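Side-chain contacts in AceL NrdHF-1-1 Intein (Metagenome, PDB 6ZGQ), which is a linked, splice-inactive form of a naturally split class 3 intein, a protein element that normally excises itself while joining its flanking sequences: residues E6-G11 / F141-E146; Y59-A64 / Q68-N73; K90-S95 / V118-T123. All coordinates share one frame; numbering follows the deposited sequence.

Overall arrangement
The model is all strand and loop with no helix, consistent with the HINT fold of inteins. Contact 1 ties the N-terminal part of the chain to strand 140-144 near the end of the model, so contacts 2 and 3 lie between its two halves in sequence, contact 2 first. The centres of contacts 1 and 2 are about 9 Å apart and the two touch. Contact 3 sits about 7 Å from contact 2, centre to centre, and shares its sheet. Contacts 1 and 3, about 16 Å apart between centres, do not touch. The hairpin 57-63/66-70 is thus the common element: its strand 66-70 meets the N-terminal strand 8-9, and its strand 57-63 pairs with 119-125.

Contact 1 of 3, residues E6-G11 / F141-E146; sequences EALLVG and FVVTDE
Leu8 reaches across the interior of this HINT-type, all-beta intein fold to meet Phe141 and Val143 on strand 140-144. Its own short strand, 8-9, pairs with strand 128-135 and is also backbone-bonded to Lys69 of strand 66-70, so the leucine bridges different sheets by side chains alone, with no hydrogen bond between the segments. From the backbone, CB heads towards the other strand but is still too far away to touch it. CG follows, set beside the backbone N (chi1 -57°), and there the branches part. Leu8 CD2 turns aside to pack against Val70 CG1 in the neighbouring hairpin. CD1 carries the chain onward, nearly fully extended from CA (chi2 163°), and is the atom that makes the contact. Leu8 CD1 comes obliquely onto the far end of the Phe141 ring, 3.7 Å from CZ. The phenylalanine approaches from the opposite direction, its chi1 of 58° placing CG between the backbone N and the carbonyl carbon. All three residues are buried; His74 and Ile23 also pack on Leu8, while Thr153 and Ser151 lie against Val143. The same leucine methyl has a second neighbour on strand 140-144: Val143 CG1 lies 4.1 Å from Leu8 CD1.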
loop_
_atom_site.group_PDB
_atom_site.type_symbol
_atom_site.label_atom_id
_atom_site.label_comp_id
_atom_site.label_asym_id
_atom_site.label_seq_id
_atom_site.Cartn_x
_atom_site.Cartn_y
_atom_site.Cartn_z
ATOM N N GLU A 6 8.129 -6.101 6.027
ATOM C CA GLU A 6 7.030 -5.109 5.998
ATOM C C GLU A 6 6.888 -4.527 4.569
ATOM O O GLU A 6 6.567 -3.342 4.400
ATOM C CB GLU A 6 7.325 -4.000 7.024
ATOM C CG GLU A 6 6.104 -3.253 7.538
ATOM C CD GLU A 6 6.341 -2.582 8.880
ATOM O OE1 GLU A 6 7.080 -1.576 8.914
ATOM O OE2 GLU A 6 5.790 -3.061 9.900
ATOM N N ALA A 7 7.081 -5.390 3.566
ATOM C CA ALA A 7 7.412 -5.012 2.184
ATOM C C ALA A 7 6.278 -5.335 1.201
ATOM O O ALA A 7 5.339 -6.054 1.569
ATOM C CB ALA A 7 8.690 -5.738 1.791
ATOM N N LEU A 8 6.378 -4.788 -0.020
ATOM C CA LEU A 8 5.413 -4.994 -1.120
ATOM C C LEU A 8 6.074 -5.818 -2.224
ATOM O O LEU A 8 7.265 -5.605 -2.481
ATOM C CB LEU A 8 4.987 -3.638 -1.699
ATOM C CG LEU A 8 4.369 -2.669 -0.697
ATOM C CD1 LEU A 8 4.377 -1.248 -1.236
ATOM C CD2 LEU A 8 2.953 -3.099 -0.355
ATOM N N LEU A 9 5.305 -6.706 -2.874
ATOM C CA LEU A 9 5.807 -7.592 -3.944
ATOM C C LEU A 9 6.489 -6.756 -5.019
ATOM O O LEU A 9 5.980 -5.678 -5.357
ATOM C CB LEU A 9 4.660 -8.393 -4.574
ATOM C CG LEU A 9 5.081 -9.419 -5.628
ATOM C CD1 LEU A 9 5.977 -10.473 -5.003
ATOM C CD2 LEU A 9 3.868 -10.062 -6.272
ATOM N N VAL A 10 7.622 -7.241 -5.542
ATOM C CA VAL A 10 8.343 -6.571 -6.643
ATOM C C VAL A 10 7.346 -6.280 -7.772
ATOM O O VAL A 10 6.410 -7.074 -7.988
ATOM C CB VAL A 10 9.555 -7.404 -7.154
ATOM C CG1 VAL A 10 9.126 -8.754 -7.722
ATOM C CG2 VAL A 10 10.370 -6.625 -8.180
ATOM N N GLY A 11 7.517 -5.128 -8.429
ATOM C CA GLY A 11 6.705 -4.742 -9.577
ATOM C C GLY A 11 5.433 -4.015 -9.196
ATOM O O GLY A 11 4.727 -3.537 -10.082
ATOM N N PHE A 141 1.682 5.703 1.531
ATOM C CA PHE A 141 1.832 6.229 0.155
ATOM C C PHE A 141 0.899 5.484 -0.808
ATOM O O PHE A 141 0.294 4.479 -0.423
ATOM C CB PHE A 141 3.305 6.188 -0.299
ATOM C CG PHE A 141 3.930 4.815 -0.261
ATOM C CD1 PHE A 141 3.783 3.945 -1.326
ATOM C CD2 PHE A 141 4.659 4.397 0.842
ATOM C CE1 PHE A 141 4.351 2.682 -1.295
ATOM C CE2 PHE A 141 5.227 3.138 0.878
ATOM C CZ PHE A 141 5.066 2.277 -0.188
ATOM N N VAL A 142 0.766 6.007 -2.031
ATOM C CA VAL A 142 -0.202 5.519 -3.031
ATOM C C VAL A 142 0.509 4.548 -3.984
ATOM O O VAL A 142 1.589 4.867 -4.502
ATOM C CB VAL A 142 -0.870 6.702 -3.796
ATOM C CG1 VAL A 142 -1.869 6.224 -4.846
ATOM C CG2 VAL A 142 -1.580 7.634 -2.823
ATOM N N VAL A 143 -0.084 3.365 -4.164
ATOM C CA VAL A 143 0.384 2.346 -5.125
ATOM C C VAL A 143 -0.687 2.171 -6.209
ATOM O O VAL A 143 -1.873 2.413 -5.938
ATOM C CB VAL A 143 0.689 0.984 -4.442
ATOM C CG1 VAL A 143 1.914 1.081 -3.539
ATOM C CG2 VAL A 143 -0.504 0.455 -3.656
ATOM N N THR A 144 -0.252 1.789 -7.415
ATOM C CA THR A 144 -1.118 1.497 -8.571
ATOM C C THR A 144 -0.975 0.008 -8.924
ATOM O O THR A 144 0.156 -0.470 -9.084
ATOM C CB THR A 144 -0.701 2.371 -9.760
ATOM O OG1 THR A 144 -0.536 3.704 -9.274
ATOM C CG2 THR A 144 -1.734 2.333 -10.892
ATOM N N ASP A 145 -2.103 -0.699 -9.020
ATOM C CA ASP A 145 -2.141 -2.131 -9.358
ATOM C C ASP A 145 -2.103 -2.309 -10.883
ATOM O O ASP A 145 -2.030 -1.308 -11.606
ATOM C CB ASP A 145 -3.356 -2.816 -8.702
ATOM C CG ASP A 145 -4.708 -2.343 -9.248
ATOM O OD1 ASP A 145 -4.783 -1.888 -10.414
ATOM O OD2 ASP A 145 -5.698 -2.470 -8.501
ATOM N N GLU A 146 -2.133 -3.568 -11.335
ATOM C CA GLU A 146 -2.068 -3.951 -12.766
ATOM C C GLU A 146 -3.242 -3.403 -13.593
ATOM O O GLU A 146 -3.133 -3.343 -14.820
ATOM C CB GLU A 146 -2.031 -5.489 -12.895
ATOM C CG GLU A 146 -0.824 -6.161 -12.236
ATOM C CD GLU A 146 -1.085 -6.758 -10.850
ATOM O OE1 GLU A 146 -2.236 -7.138 -10.542
ATOM O OE2 GLU A 146 -0.114 -6.863 -10.064
#

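Contact 2 of 3, residues Y59-A64 / Q68-N73; sequences YHFEGA and QKVSPN
His60 and Lys69 lie side by side and point the same way on one face of the beta hairpin formed by strands 57-63 and 66-70. They are a non-hydrogen-bonded pair, and the lysine's aliphatic chain runs along the imidazole: Lys69 CG sits 3.5 Å from His60 CD2, and Lys69 CE stands over one ring face in a CH-pi contact, 3.9 Å from the centroid. The chain turns at its last torsion (chi4 84°), and NZ forms salt bridges with Glu146 and with OD1 of Asp67. The other oxygen of Asp67, OD2, is hydrogen-bonded to His60 NE2, so one carboxylate serves both residues. Replacing His60 with alanine is likely to leave the Lys69 methylenes without the ring face they lie on and Asp67 short of one partner. On the other face Tyr59, Phe61, Gln68 and Val70 line up. Phe61 crosses Val70 at about a right angle, Val70 CG2 meeting the ring edge at Phe61 CE1, 4.0 Å away. Tyr59 likewise stands across Pro72, which lies obliquely to its ring. Gln68 is buried on this face, its amide bonded to Thr153, Ser151 and Val152. Four backbone bonds hold the strands in register, the straightest running from Tyr59 N to Val70 O, 2.8 Å long with 174° at the hydrogen.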
loop_
_atom_site.group_PDB
_atom_site.type_symbol
_atom_site.label_atom_id
_atom_site.label_comp_id
_atom_site.label_asym_id
_atom_site.label_seq_id
_atom_site.Cartn_x
_atom_site.Cartn_y
_atom_site.Cartn_z
ATOM N N TYR A 59 0.501 -11.948 1.346
ATOM C CA TYR A 59 -0.931 -11.672 1.597
ATOM C C TYR A 59 -1.454 -10.827 0.435
ATOM O O TYR A 59 -0.978 -9.691 0.242
ATOM C CB TYR A 59 -1.137 -10.918 2.916
ATOM C CG TYR A 59 -1.110 -11.844 4.095
ATOM C CD1 TYR A 59 0.096 -12.268 4.634
ATOM C CD2 TYR A 59 -2.288 -12.337 4.641
ATOM C CE1 TYR A 59 0.133 -13.133 5.711
ATOM C CE2 TYR A 59 -2.261 -13.212 5.715
ATOM C CZ TYR A 59 -1.048 -13.611 6.239
ATOM O OH TYR A 59 -1.026 -14.471 7.305
ATOM N N HIS A 60 -2.381 -11.415 -0.334
ATOM C CA HIS A 60 -3.007 -10.800 -1.510
ATOM C C HIS A 60 -4.428 -10.386 -1.135
ATOM O O HIS A 60 -5.290 -11.255 -0.937
ATOM C CB HIS A 60 -3.003 -11.768 -2.711
ATOM C CG HIS A 60 -3.606 -11.188 -3.952
ATOM N ND1 HIS A 60 -4.161 -11.968 -4.941
ATOM C CD2 HIS A 60 -3.759 -9.905 -4.354
ATOM C CE1 HIS A 60 -4.621 -11.191 -5.907
ATOM N NE2 HIS A 60 -4.384 -9.933 -5.577
ATOM N N PHE A 61 -4.620 -9.069 -0.978
ATOM C CA PHE A 61 -5.925 -8.425 -0.754
ATOM C C PHE A 61 -6.506 -8.063 -2.131
ATOM O O PHE A 61 -5.809 -7.410 -2.900
ATOM C CB PHE A 61 -5.747 -7.152 0.094
ATOM C CG PHE A 61 -5.276 -7.400 1.506
ATOM C CD1 PHE A 61 -3.935 -7.631 1.781
ATOM C CD2 PHE A 61 -6.171 -7.376 2.561
ATOM C CE1 PHE A 61 -3.502 -7.845 3.078
ATOM C CE2 PHE A 61 -5.746 -7.600 3.858
ATOM C CZ PHE A 61 -4.408 -7.835 4.118
ATOM N N GLU A 62 -7.736 -8.500 -2.442
ATOM C CA GLU A 62 -8.359 -8.276 -3.762
ATOM C C GLU A 62 -9.878 -8.089 -3.647
ATOM O O GLU A 62 -10.575 -8.966 -3.130
ATOM C CB GLU A 62 -8.053 -9.431 -4.732
ATOM C CG GLU A 62 -8.535 -9.164 -6.160
ATOM C CD GLU A 62 -8.138 -10.226 -7.174
ATOM O OE1 GLU A 62 -7.751 -11.343 -6.777
ATOM O OE2 GLU A 62 -8.218 -9.940 -8.388
ATOM N N GLY A 63 -10.374 -6.954 -4.145
ATOM C CA GLY A 63 -11.817 -6.718 -4.280
ATOM C C GLY A 63 -12.134 -5.257 -4.539
ATOM O O GLY A 63 -11.472 -4.392 -3.965
ATOM N N ALA A 64 -13.099 -5.013 -5.434
ATOM C CA ALA A 64 -13.748 -3.709 -5.637
ATOM C C ALA A 64 -12.773 -2.563 -5.946
ATOM O O ALA A 64 -12.923 -1.464 -5.400
ATOM C CB ALA A 64 -14.606 -3.372 -4.422
ATOM N N GLN A 68 -3.661 -5.312 -3.392
ATOM C CA GLN A 68 -2.322 -5.180 -2.794
ATOM C C GLN A 68 -1.751 -6.587 -2.536
ATOM O O GLN A 68 -2.491 -7.484 -2.104
ATOM C CB GLN A 68 -2.381 -4.336 -1.512
ATOM C CG GLN A 68 -2.826 -2.903 -1.788
ATOM C CD GLN A 68 -2.664 -1.962 -0.615
ATOM O OE1 GLN A 68 -2.193 -2.338 0.461
ATOM N NE2 GLN A 68 -3.060 -0.713 -0.825
ATOM N N LYS A 69 -0.467 -6.761 -2.868
ATOM C CA LYS A 69 0.293 -7.994 -2.647
ATOM C C LYS A 69 1.462 -7.610 -1.726
ATOM O O LYS A 69 2.379 -6.894 -2.150
ATOM C CB LYS A 69 0.746 -8.580 -3.997
ATOM C CG LYS A 69 -0.424 -8.961 -4.906
ATOM C CD LYS A 69 0.019 -9.578 -6.224
ATOM C CE LYS A 69 -1.135 -9.713 -7.206
ATOM N NZ LYS A 69 -1.378 -8.450 -7.956
ATOM N N VAL A 70 1.381 -8.040 -0.466
ATOM C CA VAL A 70 2.223 -7.521 0.614
ATOM C C VAL A 70 2.820 -8.674 1.447
ATOM O O VAL A 70 2.300 -9.803 1.402
ATOM C CB VAL A 70 1.394 -6.541 1.489
ATOM C CG1 VAL A 70 0.655 -5.531 0.614
ATOM C CG2 VAL A 70 0.393 -7.280 2.371
ATOM N N SER A 71 3.906 -8.385 2.171
ATOM C CA SER A 71 4.519 -9.327 3.124
ATOM C C SER A 71 3.622 -9.475 4.358
ATOM O O SER A 71 2.796 -8.608 4.623
ATOM C CB SER A 71 5.911 -8.839 3.533
ATOM O OG SER A 71 6.734 -8.667 2.395
ATOM N N PRO A 72 3.772 -10.575 5.121
ATOM C CA PRO A 72 2.967 -10.782 6.334
ATOM C C PRO A 72 2.906 -9.595 7.316
ATOM O O PRO A 72 1.829 -9.334 7.857
ATOM C CB PRO A 72 3.643 -11.984 6.998
ATOM C CG PRO A 72 4.223 -12.752 5.855
ATOM C CD PRO A 72 4.675 -11.713 4.865
ATOM N N ASN A 73 4.032 -8.891 7.506
ATOM C CA ASN A 73 4.156 -7.803 8.501
ATOM C C ASN A 73 4.075 -6.420 7.860
ATOM O O ASN A 73 4.411 -5.434 8.519
ATOM C CB ASN A 73 5.461 -7.908 9.307
ATOM C CG ASN A 73 5.565 -9.205 10.078
ATOM O OD1 ASN A 73 4.600 -9.648 10.697
ATOM N ND2 ASN A 73 6.732 -9.819 10.046
#

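Contact 3 of 3, residues K90-S95 / V118-T123; sequences KDFEPS and VKITHT
The irregular loop carrying Phe92 and Pro94 passes over Ile120 of strand 119-125 with the backbones well apart, the nearest CA pair being Pro94 and Val118 at 7.9 Å, and no hydrogen bond joins the two segments. Side chains fill the distance, and one methyl does nearly all of the touching. Ile120 occupies two conformations, so the details are tentative and hold for one of them; in it CG1 lies beside the backbone N (chi1 -49°) and the chain then runs almost straight (chi2 171°), which lifts CD1 towards the loop. There CD1 meets two neighbours. Pro94 and Ile120 point at each other, with Pro94 CD 3.8 Å from Ile120 CD1 and the proline CG slightly farther. Phe92 instead crosses the isoleucine at about a right angle and presents its edge, CD2 being 3.9 Å from Ile120 CD1, which lies in the plane of the ring. This is modest apolar packing, with Phe92 buried and the other two only partly so. Elsewhere the Phe92 ring meets Tyr78 edge-to-face and has a cation-pi partner in Lys98. The contact thus lays the loop between strands 83-88 and 98-104 against strand 119-125, an outer strand of the three-stranded sheet, where Ile120 also packs on Phe61 of the adjacent strand 57-63.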
loop_
_atom_site.group_PDB
_atom_site.type_symbol
_atom_site.label_atom_id
_atom_site.label_comp_id
_atom_site.label_asym_id
_atom_site.label_seq_id
_atom_site.Cartn_x
_atom_site.Cartn_y
_atom_site.Cartn_z
ATOM N N LYS A 90 -0.971 -9.884 8.150
ATOM C CA LYS A 90 -1.285 -11.200 8.730
ATOM C C LYS A 90 -2.333 -11.124 9.856
ATOM O O LYS A 90 -2.970 -12.143 10.151
ATOM C CB LYS A 90 -0.009 -11.887 9.245
ATOM C CG LYS A 90 0.638 -11.212 10.449
ATOM C CD LYS A 90 1.951 -11.869 10.827
ATOM C CE LYS A 90 2.426 -11.421 12.199
ATOM N NZ LYS A 90 3.896 -11.579 12.339
ATOM N N ASP A 91 -2.498 -9.939 10.466
ATOM C CA ASP A 91 -3.418 -9.719 11.596
ATOM C C ASP A 91 -4.765 -9.128 11.159
ATOM O O ASP A 91 -5.710 -9.180 11.946
ATOM C CB ASP A 91 -2.774 -8.810 12.661
ATOM C CG ASP A 91 -1.572 -9.455 13.323
ATOM O OD1 ASP A 91 -1.629 -10.672 13.594
ATOM O OD2 ASP A 91 -0.570 -8.750 13.553
ATOM N N PHE A 92 -4.856 -8.592 9.932
ATOM C CA PHE A 92 -6.049 -7.841 9.488
ATOM C C PHE A 92 -7.276 -8.752 9.436
ATOM O O PHE A 92 -7.248 -9.797 8.775
ATOM C CB PHE A 92 -5.850 -7.150 8.128
ATOM C CG PHE A 92 -7.022 -6.290 7.720
ATOM C CD1 PHE A 92 -7.167 -4.999 8.216
ATOM C CD2 PHE A 92 -8.001 -6.783 6.872
ATOM C CE1 PHE A 92 -8.253 -4.217 7.859
ATOM C CE2 PHE A 92 -9.089 -6.007 6.516
ATOM C CZ PHE A 92 -9.217 -4.721 7.012
ATOM N N GLU A 93 -8.332 -8.344 10.150
ATOM C CA GLU A 93 -9.640 -9.014 10.137
ATOM C C GLU A 93 -10.669 -8.048 9.549
ATOM O O GLU A 93 -10.952 -7.006 10.143
ATOM C CB GLU A 93 -10.052 -9.474 11.548
ATOM C CG GLU A 93 -9.104 -10.497 12.176
ATOM C CD GLU A 93 -9.119 -11.883 11.524
ATOM O OE1 GLU A 93 -9.542 -12.021 10.353
ATOM O OE2 GLU A 93 -8.679 -12.852 12.188
ATOM N N PRO A 94 -11.220 -8.371 8.358
ATOM C CA PRO A 94 -12.200 -7.485 7.731
ATOM C C PRO A 94 -13.458 -7.332 8.590
ATOM O O PRO A 94 -13.844 -8.269 9.293
ATOM C CB PRO A 94 -12.512 -8.165 6.382
ATOM C CG PRO A 94 -12.035 -9.566 6.513
ATOM C CD PRO A 94 -10.932 -9.557 7.532
ATOM N N SER A 95 -14.047 -6.136 8.535
ATOM C CA SER A 95 -15.313 -5.801 9.202
ATOM C C SER A 95 -16.009 -4.692 8.397
ATOM O O SER A 95 -15.339 -3.970 7.636
ATOM C CB SER A 95 -15.074 -5.365 10.649
ATOM O OG SER A 95 -14.130 -4.315 10.717
ATOM N N VAL A 118 -13.326 -7.298 0.246
ATOM C CA VAL A 118 -11.938 -7.569 -0.176
ATOM C C VAL A 118 -11.527 -8.949 0.349
ATOM O O VAL A 118 -11.426 -9.142 1.567
ATOM C CB VAL A 118 -10.968 -6.478 0.355
ATOM C CG1 VAL A 118 -9.513 -6.757 -0.029
ATOM C CG2 VAL A 118 -11.385 -5.102 -0.149
ATOM N N LYS A 119 -11.344 -9.884 -0.589
ATOM C CA LYS A 119 -10.873 -11.252 -0.345
ATOM C C LYS A 119 -9.388 -11.200 0.072
ATOM O O LYS A 119 -8.629 -10.385 -0.479
ATOM C CB LYS A 119 -11.075 -12.064 -1.636
ATOM C CG LYS A 119 -10.630 -13.519 -1.619
ATOM C CD LYS A 119 -11.025 -14.227 -2.910
ATOM C CE LYS A 119 -10.165 -13.799 -4.090
ATOM N NZ LYS A 119 -10.709 -14.300 -5.381
ATOM N N ILE A 120 -9.001 -12.036 1.041
ATOM C CA ILE A 120 -7.611 -12.126 1.532
ATOM C C ILE A 120 -7.093 -13.552 1.302
ATOM O O ILE A 120 -7.707 -14.507 1.798
ATOM C CB ILE A 120 -7.495 -11.770 3.036
ATOM C CG1 ILE A 120 -8.217 -10.450 3.347
ATOM C CG2 ILE A 120 -6.026 -11.699 3.456
ATOM C CD1 ILE A 120 -8.336 -10.144 4.826
ATOM N N THR A 121 -5.983 -13.664 0.560
ATOM C CA THR A 121 -5.279 -14.937 0.285
ATOM C C THR A 121 -3.887 -14.856 0.911
ATOM O O THR A 121 -3.165 -13.885 0.649
ATOM C CB THR A 121 -5.161 -15.172 -1.237
ATOM O OG1 THR A 121 -6.466 -15.033 -1.806
ATOM C CG2 THR A 121 -4.610 -16.566 -1.563
ATOM N N HIS A 122 -3.549 -15.844 1.756
ATOM C CA HIS A 122 -2.192 -16.048 2.300
ATOM C C HIS A 122 -1.588 -17.229 1.534
ATOM O O HIS A 122 -2.123 -18.329 1.626
ATOM C CB HIS A 122 -2.250 -16.341 3.808
ATOM C CG HIS A 122 -0.910 -16.431 4.469
ATOM N ND1 HIS A 122 -0.736 -17.003 5.708
ATOM C CD2 HIS A 122 0.318 -16.033 4.060
ATOM C CE1 HIS A 122 0.541 -16.943 6.042
ATOM N NE2 HIS A 122 1.202 -16.358 5.060
ATOM N N THR A 123 -0.525 -16.966 0.765
ATOM C CA THR A 123 0.105 -17.931 -0.145
ATOM C C THR A 123 1.558 -18.158 0.259
ATOM O O THR A 123 2.252 -17.195 0.600
ATOM C CB THR A 123 0.016 -17.416 -1.606
ATOM O OG1 THR A 123 -1.363 -17.232 -1.934
ATOM C CG2 THR A 123 0.651 -18.377 -2.622
#